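Local coordinates for GST N-terminal domain-containing protein (Pseudomonas syringae pv. tomato, PDB 3IC8), which is of unknown function but resembles glutathione S-transferases, and so may bind glutathione in its thioredoxin-like domain, at residues I62-A67 / V296-P301; G48-T53 / G268-E273; S108-P113 / W190-T195. One frame throughout, in Å; residues are numbered along the deposited sequence.

Contact 1 (I62-A67 / V296-P301)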
# COMPACT_ATOMS: atom_id res chain seq x y z
N ILE A 62 35.42 10.52 -10.16
CA ILE A 62 35.02 10.12 -8.86
C ILE A 62 34.37 11.29 -8.17
O ILE A 62 34.93 12.34 -8.13
CB ILE A 62 36.21 9.61 -8.08
CG1 ILE A 62 36.53 8.20 -8.54
CG2 ILE A 62 35.91 9.51 -6.65
CD1 ILE A 62 37.56 8.11 -9.53
N TYR A 63 33.18 11.09 -7.64
CA TYR A 63 32.44 12.15 -7.00
C TYR A 63 32.25 11.88 -5.53
O TYR A 63 31.72 10.88 -5.15
CB TYR A 63 31.09 12.32 -7.67
CG TYR A 63 31.18 12.70 -9.10
CD1 TYR A 63 31.03 14.00 -9.49
CD2 TYR A 63 31.43 11.78 -10.07
CE1 TYR A 63 31.11 14.34 -10.76
CE2 TYR A 63 31.51 12.12 -11.33
CZ TYR A 63 31.35 13.41 -11.68
OH TYR A 63 31.43 13.77 -12.98
N CYS A 64 32.70 12.82 -4.72
CA CYS A 64 32.75 12.72 -3.28
C CYS A 64 31.73 13.62 -2.68
O CYS A 64 31.58 14.72 -3.07
CB CYS A 64 34.10 13.18 -2.78
SG CYS A 64 35.47 12.25 -3.30
N ASP A 65 30.99 13.11 -1.72
CA ASP A 65 30.02 13.90 -1.01
C ASP A 65 28.69 13.77 -1.67
O ASP A 65 28.56 14.01 -2.84
CB ASP A 65 30.44 15.36 -0.95
CG ASP A 65 29.68 16.12 0.10
OD1 ASP A 65 30.02 16.04 1.27
OD2 ASP A 65 28.72 16.80 -0.23
N THR A 66 27.69 13.38 -0.90
CA THR A 66 26.39 13.16 -1.47
C THR A 66 25.77 14.40 -2.03
O THR A 66 24.99 14.34 -2.93
CB THR A 66 25.42 12.43 -0.54
OG1 THR A 66 25.04 13.29 0.53
CG2 THR A 66 26.08 11.25 -0.01
N ALA A 67 26.09 15.54 -1.48
CA ALA A 67 25.51 16.74 -1.98
C ALA A 67 25.91 17.01 -3.41
O ALA A 67 25.14 17.45 -4.20
CB ALA A 67 25.88 17.87 -1.11
N VAL A 296 42.96 9.82 -13.00
CA VAL A 296 41.64 9.97 -12.47
C VAL A 296 41.33 11.41 -12.10
O VAL A 296 42.19 12.15 -11.69
CB VAL A 296 41.53 9.09 -11.27
CG1 VAL A 296 41.04 9.83 -10.13
CG2 VAL A 296 40.72 7.92 -11.56
N HIS A 297 40.08 11.80 -12.24
CA HIS A 297 39.64 13.11 -11.83
C HIS A 297 38.73 12.93 -10.64
O HIS A 297 37.82 12.15 -10.68
CB HIS A 297 38.82 13.76 -12.93
CG HIS A 297 39.62 14.48 -13.95
ND1 HIS A 297 40.98 14.37 -14.06
CD2 HIS A 297 39.24 15.32 -14.93
CE1 HIS A 297 41.40 15.11 -15.05
NE2 HIS A 297 40.37 15.70 -15.60
N VAL A 298 38.99 13.68 -9.58
CA VAL A 298 38.20 13.63 -8.36
C VAL A 298 37.50 14.94 -8.09
O VAL A 298 38.10 15.98 -8.10
CB VAL A 298 39.07 13.24 -7.20
CG1 VAL A 298 38.27 12.99 -5.98
CG2 VAL A 298 39.83 12.05 -7.52
N HIS A 299 36.21 14.88 -7.85
CA HIS A 299 35.41 16.08 -7.73
C HIS A 299 34.90 16.33 -6.33
O HIS A 299 34.38 15.46 -5.69
CB HIS A 299 34.23 16.03 -8.67
CG HIS A 299 34.56 15.53 -10.03
ND1 HIS A 299 34.24 16.22 -11.16
CD2 HIS A 299 35.10 14.37 -10.44
CE1 HIS A 299 34.61 15.53 -12.21
NE2 HIS A 299 35.14 14.41 -11.80
N PHE A 300 35.07 17.56 -5.87
CA PHE A 300 34.68 17.99 -4.56
C PHE A 300 33.89 19.24 -4.65
O PHE A 300 34.12 20.04 -5.49
CB PHE A 300 35.89 18.34 -3.73
CG PHE A 300 36.78 17.22 -3.46
CD1 PHE A 300 36.52 16.34 -2.48
CD2 PHE A 300 37.93 17.07 -4.18
CE1 PHE A 300 37.36 15.34 -2.24
CE2 PHE A 300 38.75 16.06 -3.93
CZ PHE A 300 38.48 15.21 -2.95
N PRO A 301 32.95 19.41 -3.76
CA PRO A 301 32.22 20.66 -3.63
C PRO A 301 33.02 21.73 -2.94
O PRO A 301 33.92 21.43 -2.22
CB PRO A 301 31.05 20.25 -2.76
CG PRO A 301 31.49 19.12 -2.06
CD PRO A 301 32.43 18.40 -2.86
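Three main-chain hydrogen bonds join I62-C64 to H297-H299 in parallel. I62 N gives to H297 O at 2.9 Å, I62 O takes H299 N, and C64 N reaches H299 O over a longer 3.3 Å. The aromatic contact lies above this pairing: Y63 and H299 project side by side on one face of the sheet and form an offset face-to-face stack, H299 CD2 over the centre of the Y63 ring, centroids 4.1 Å apart and planes at 17°. Similar first torsions (chi1 -62° for Y63, -43° for H299) send both side chains the same way, so that the rings can overlap. Polar partners fix the rotation of the imidazole, ND1 bonding to E283 and NE2 to D61, while Y63 OH bonds to R72. On the other face the packing is apolar. I62 CD1 crosses the tip of V296, meeting CG2 at 3.8 Å, and C64 SG touches V298 CG1 and F300 CE1, meeting the phenyl ring obliquely. P301, with no N-H to give, ends the pairing and packs its ring against D65, the N-cap of helix 66-76. Here a C-terminal strand extends the mixed sheet of a thioredoxin-like GST domain beyond its edge strand 61-63.

Contact 2 (G48-T53 / G268-E273)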
# COMPACT_ATOMS: atom_id res chain seq x y z
N GLY A 48 42.01 8.73 -3.79
CA GLY A 48 43.16 9.39 -3.25
C GLY A 48 43.18 9.45 -1.75
O GLY A 48 43.94 10.17 -1.16
N GLY A 49 42.37 8.64 -1.12
CA GLY A 49 42.27 8.63 0.31
C GLY A 49 41.08 9.24 1.01
O GLY A 49 40.95 9.05 2.18
N TYR A 50 40.20 9.90 0.30
CA TYR A 50 38.96 10.30 0.90
C TYR A 50 38.21 9.02 1.13
O TYR A 50 38.09 8.20 0.25
CB TYR A 50 38.19 11.18 -0.05
CG TYR A 50 36.87 11.67 0.47
CD1 TYR A 50 36.80 12.72 1.33
CD2 TYR A 50 35.70 11.07 0.09
CE1 TYR A 50 35.63 13.16 1.80
CE2 TYR A 50 34.52 11.52 0.55
CZ TYR A 50 34.49 12.57 1.41
OH TYR A 50 33.29 13.01 1.89
N ARG A 51 37.71 8.82 2.33
CA ARG A 51 37.03 7.59 2.62
C ARG A 51 35.62 7.69 3.12
O ARG A 51 35.12 6.74 3.66
CB ARG A 51 37.85 6.71 3.53
CG ARG A 51 39.09 6.24 2.88
CD ARG A 51 39.70 5.16 3.65
NE ARG A 51 40.28 5.64 4.88
CZ ARG A 51 41.52 6.05 5.01
NH1 ARG A 51 42.34 6.04 3.98
NH2 ARG A 51 41.94 6.46 6.18
N LYS A 52 34.97 8.81 2.96
CA LYS A 52 33.60 8.88 3.38
C LYS A 52 32.72 8.53 2.21
O LYS A 52 32.83 9.08 1.15
CB LYS A 52 33.27 10.26 3.90
CG LYS A 52 32.16 10.25 4.87
CD LYS A 52 30.95 10.95 4.32
CE LYS A 52 30.71 12.25 5.03
NZ LYS A 52 29.55 12.16 5.94
N THR A 53 31.83 7.59 2.41
CA THR A 53 31.05 7.04 1.36
C THR A 53 29.65 7.24 1.83
O THR A 53 29.46 7.52 2.96
CB THR A 53 31.34 5.58 1.19
OG1 THR A 53 31.23 4.94 2.44
CG2 THR A 53 32.73 5.41 0.72
N GLY A 268 40.49 16.34 8.30
CA GLY A 268 41.65 16.89 7.65
C GLY A 268 42.63 15.81 7.33
O GLY A 268 43.50 15.97 6.50
N VAL A 269 42.48 14.69 8.00
CA VAL A 269 43.44 13.62 7.89
C VAL A 269 43.55 13.01 6.51
O VAL A 269 44.65 12.81 6.04
CB VAL A 269 43.07 12.51 8.88
CG1 VAL A 269 43.76 11.22 8.52
CG2 VAL A 269 43.40 12.93 10.29
N GLU A 270 42.43 12.71 5.87
CA GLU A 270 42.47 12.10 4.55
C GLU A 270 42.52 13.11 3.44
O GLU A 270 41.65 13.10 2.58
CB GLU A 270 41.23 11.23 4.34
CG GLU A 270 40.58 10.70 5.58
CD GLU A 270 39.36 9.83 5.30
OE1 GLU A 270 38.42 10.29 4.63
OE2 GLU A 270 39.33 8.68 5.78
N ALA A 271 43.51 13.97 3.42
CA ALA A 271 43.57 14.98 2.39
C ALA A 271 43.90 14.33 1.08
O ALA A 271 44.53 13.30 1.07
CB ALA A 271 44.57 16.00 2.73
N VAL A 272 43.48 14.92 -0.02
CA VAL A 272 43.74 14.32 -1.30
C VAL A 272 44.57 15.23 -2.16
O VAL A 272 44.22 16.37 -2.34
CB VAL A 272 42.47 14.02 -2.02
CG1 VAL A 272 42.77 13.47 -3.36
CG2 VAL A 272 41.67 13.05 -1.26
N GLU A 273 45.67 14.72 -2.69
CA GLU A 273 46.63 15.54 -3.40
C GLU A 273 46.60 15.34 -4.89
O GLU A 273 46.33 14.28 -5.37
CB GLU A 273 48.01 15.27 -2.86
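The backbones of G48-T53 and G268-E273 approach without strand pairing, CA atoms lying 5.3 Å apart at G48 and V272 and 5.4 Å apart at Y50 and E270. G48, just after helix 41-47, and G49 both adopt positive phi (85° and 105°), which glycine tolerates readily; glycine also suits G48 because it packs closely on V272. E270 carries the polar part. Extended beyond CG, it brings its carboxylate to R51, where OE1 accepts R51 N at 2.8 Å, the N-H arriving from above the carboxylate plane, 50° out of it. The other oxygen, OE2, sits over one face of the R51 guanidinium, 3.3 Å from NE. Because OE2 lies well out of the guanidinium plane, no N-H points at it, and the salt bridge rests on charge alone. One glutamate therefore serves both the main chain and the side chain of R51. The apolar part belongs to V272: its CG2 lies 3.7 Å from G48 O and near Y50 CB, a branched side chain packed against G48 and Y50. E270 is the centre of an inverse gamma turn. The contact joins the loop after helix 41-47 of the thioredoxin-like domain to the start of strand 272-279.

Contact 3 (S108-P113 / W190-T195)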
# COMPACT_ATOMS: atom_id res chain seq x y z
N SER A 108 21.26 11.39 17.58
CA SER A 108 21.40 11.45 19.01
C SER A 108 20.32 10.68 19.70
O SER A 108 20.56 10.03 20.68
CB SER A 108 21.36 12.88 19.53
OG SER A 108 22.44 13.63 19.08
N LEU A 109 19.12 10.81 19.21
CA LEU A 109 18.01 10.14 19.78
C LEU A 109 18.08 8.65 19.70
O LEU A 109 17.77 7.98 20.62
CB LEU A 109 16.75 10.58 19.08
CG LEU A 109 16.16 11.92 19.43
CD1 LEU A 109 14.98 12.19 18.59
CD2 LEU A 109 15.79 11.93 20.84
N VAL A 110 18.41 8.15 18.54
CA VAL A 110 18.52 6.74 18.32
C VAL A 110 19.67 6.04 18.99
O VAL A 110 19.51 5.00 19.59
CB VAL A 110 18.64 6.50 16.84
CG1 VAL A 110 18.86 5.07 16.55
CG2 VAL A 110 17.44 6.99 16.15
N PHE A 111 20.86 6.59 18.86
CA PHE A 111 22.03 5.92 19.34
C PHE A 111 22.34 6.24 20.78
O PHE A 111 23.35 6.78 21.08
CB PHE A 111 23.19 6.21 18.41
CG PHE A 111 23.00 5.68 17.05
CD1 PHE A 111 22.97 4.34 16.83
CD2 PHE A 111 22.83 6.51 15.99
CE1 PHE A 111 22.78 3.87 15.59
CE2 PHE A 111 22.65 6.02 14.76
CZ PHE A 111 22.62 4.71 14.56
N GLN A 112 21.43 5.90 21.65
CA GLN A 112 21.61 6.00 23.06
C GLN A 112 21.00 4.76 23.66
O GLN A 112 20.21 4.12 23.04
CB GLN A 112 21.00 7.28 23.62
CG GLN A 112 19.62 7.53 23.20
CD GLN A 112 18.95 8.60 24.01
OE1 GLN A 112 19.03 8.62 25.23
NE2 GLN A 112 18.27 9.49 23.34
N PRO A 113 21.37 4.44 24.88
CA PRO A 113 21.09 3.18 25.52
C PRO A 113 19.63 2.94 25.70
O PRO A 113 19.19 1.83 25.78
CB PRO A 113 21.73 3.36 26.87
CG PRO A 113 22.80 4.24 26.65
CD PRO A 113 22.51 5.10 25.49
N TRP A 190 14.43 8.09 8.93
CA TRP A 190 14.68 6.71 8.67
C TRP A 190 15.41 6.09 9.86
O TRP A 190 15.18 4.97 10.21
CB TRP A 190 15.45 6.59 7.37
CG TRP A 190 15.99 5.29 7.06
CD1 TRP A 190 17.27 4.97 6.98
CD2 TRP A 190 15.26 4.13 6.74
NE1 TRP A 190 17.41 3.68 6.65
CE2 TRP A 190 16.18 3.13 6.49
CE3 TRP A 190 13.90 3.84 6.65
CZ2 TRP A 190 15.80 1.87 6.18
CZ3 TRP A 190 13.54 2.59 6.33
CH2 TRP A 190 14.48 1.61 6.10
N PHE A 191 16.28 6.86 10.48
CA PHE A 191 16.96 6.40 11.66
C PHE A 191 15.99 6.13 12.80
O PHE A 191 16.10 5.15 13.46
CB PHE A 191 18.02 7.41 12.11
CG PHE A 191 19.26 7.41 11.29
CD1 PHE A 191 20.31 6.61 11.61
CD2 PHE A 191 19.38 8.21 10.20
CE1 PHE A 191 21.44 6.62 10.86
CE2 PHE A 191 20.49 8.21 9.45
CZ PHE A 191 21.52 7.41 9.78
N LEU A 192 15.03 7.01 13.00
CA LEU A 192 14.05 6.86 14.05
C LEU A 192 13.16 5.65 13.90
O LEU A 192 12.82 5.03 14.84
CB LEU A 192 13.23 8.11 14.24
CG LEU A 192 13.75 9.36 14.93
CD1 LEU A 192 14.77 9.20 15.98
CD2 LEU A 192 14.12 10.39 13.97
N LYS A 193 12.81 5.33 12.67
CA LYS A 193 11.95 4.24 12.33
C LYS A 193 12.51 2.87 12.67
O LYS A 193 11.80 1.93 12.76
CB LYS A 193 11.59 4.30 10.87
CG LYS A 193 10.71 5.44 10.50
CD LYS A 193 9.33 5.28 11.03
CE LYS A 193 8.45 4.60 10.04
NZ LYS A 193 7.11 4.44 10.54
N GLN A 194 13.81 2.80 12.88
CA GLN A 194 14.54 1.59 13.17
C GLN A 194 14.22 0.92 14.50
O GLN A 194 14.46 -0.24 14.68
CB GLN A 194 16.03 1.84 13.07
CG GLN A 194 16.52 2.30 11.74
CD GLN A 194 16.01 1.49 10.60
OE1 GLN A 194 15.29 1.96 9.77
NE2 GLN A 194 16.37 0.24 10.58
N THR A 195 13.69 1.69 15.43
CA THR A 195 13.51 1.26 16.77
C THR A 195 12.13 1.56 17.29
O THR A 195 11.55 2.55 16.98
CB THR A 195 14.49 1.99 17.64
OG1 THR A 195 15.65 1.19 17.80
CG2 THR A 195 13.89 2.27 18.94
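L109, in the last turn of helix 88-110, meets L192 obliquely, its CB 3.9 Å from L192 CD1. Next comes V110, whose branched side chain is aimed at the other segment. Its CG2 stands beside the backbone N, anti to the carbonyl carbon, and from there touches two things: L192 CD1 at 3.5 Å and the main-chain F191 O, also at 3.5 Å. A compact valine suits this spot, since the backbones come within 6.2 Å between the CA atoms of V110 and L192. L192 CD1 thus touches both L109 and V110; F201 and W156 also pack on this leucine. Helices 88-110 and 180-193 pack here at their C-terminal ends, within the all-helical C-terminal domain of the GST fold. F111, the first residue beyond its helix, is the centre of an inverse gamma turn. Its ring crosses that of F191 obliquely, CE2 lying 4.0 Å from F191 CD1, while its own neighbour V110 covers one ring face with CG1. F191 turns also to F14, meeting it edge to face, which ties the helical domain to the N-terminal one. T195 of a second subunit packs on F111.

Contacts 1 and 2 are neighbours, their centres 11 Å apart, and they touch directly: C64 SG lies 3.6 Å from Y50 CD2, and F300 CZ is 4.2 Å from V272 CG2. Their segments alternate along the chain; together they join the N-terminal domain to the C-terminal strands, once by extending the sheet and once through a loop. Contact 3 is nested inside the loop closed by each of them and lies in the helical domain, its centre about 29 Å from that of contact 1 and 28 Å from that of contact 2. Helices 66-76 and 88-110, consecutive in the chain, lead from contact 1 to contact 3, which also borders a second subunit.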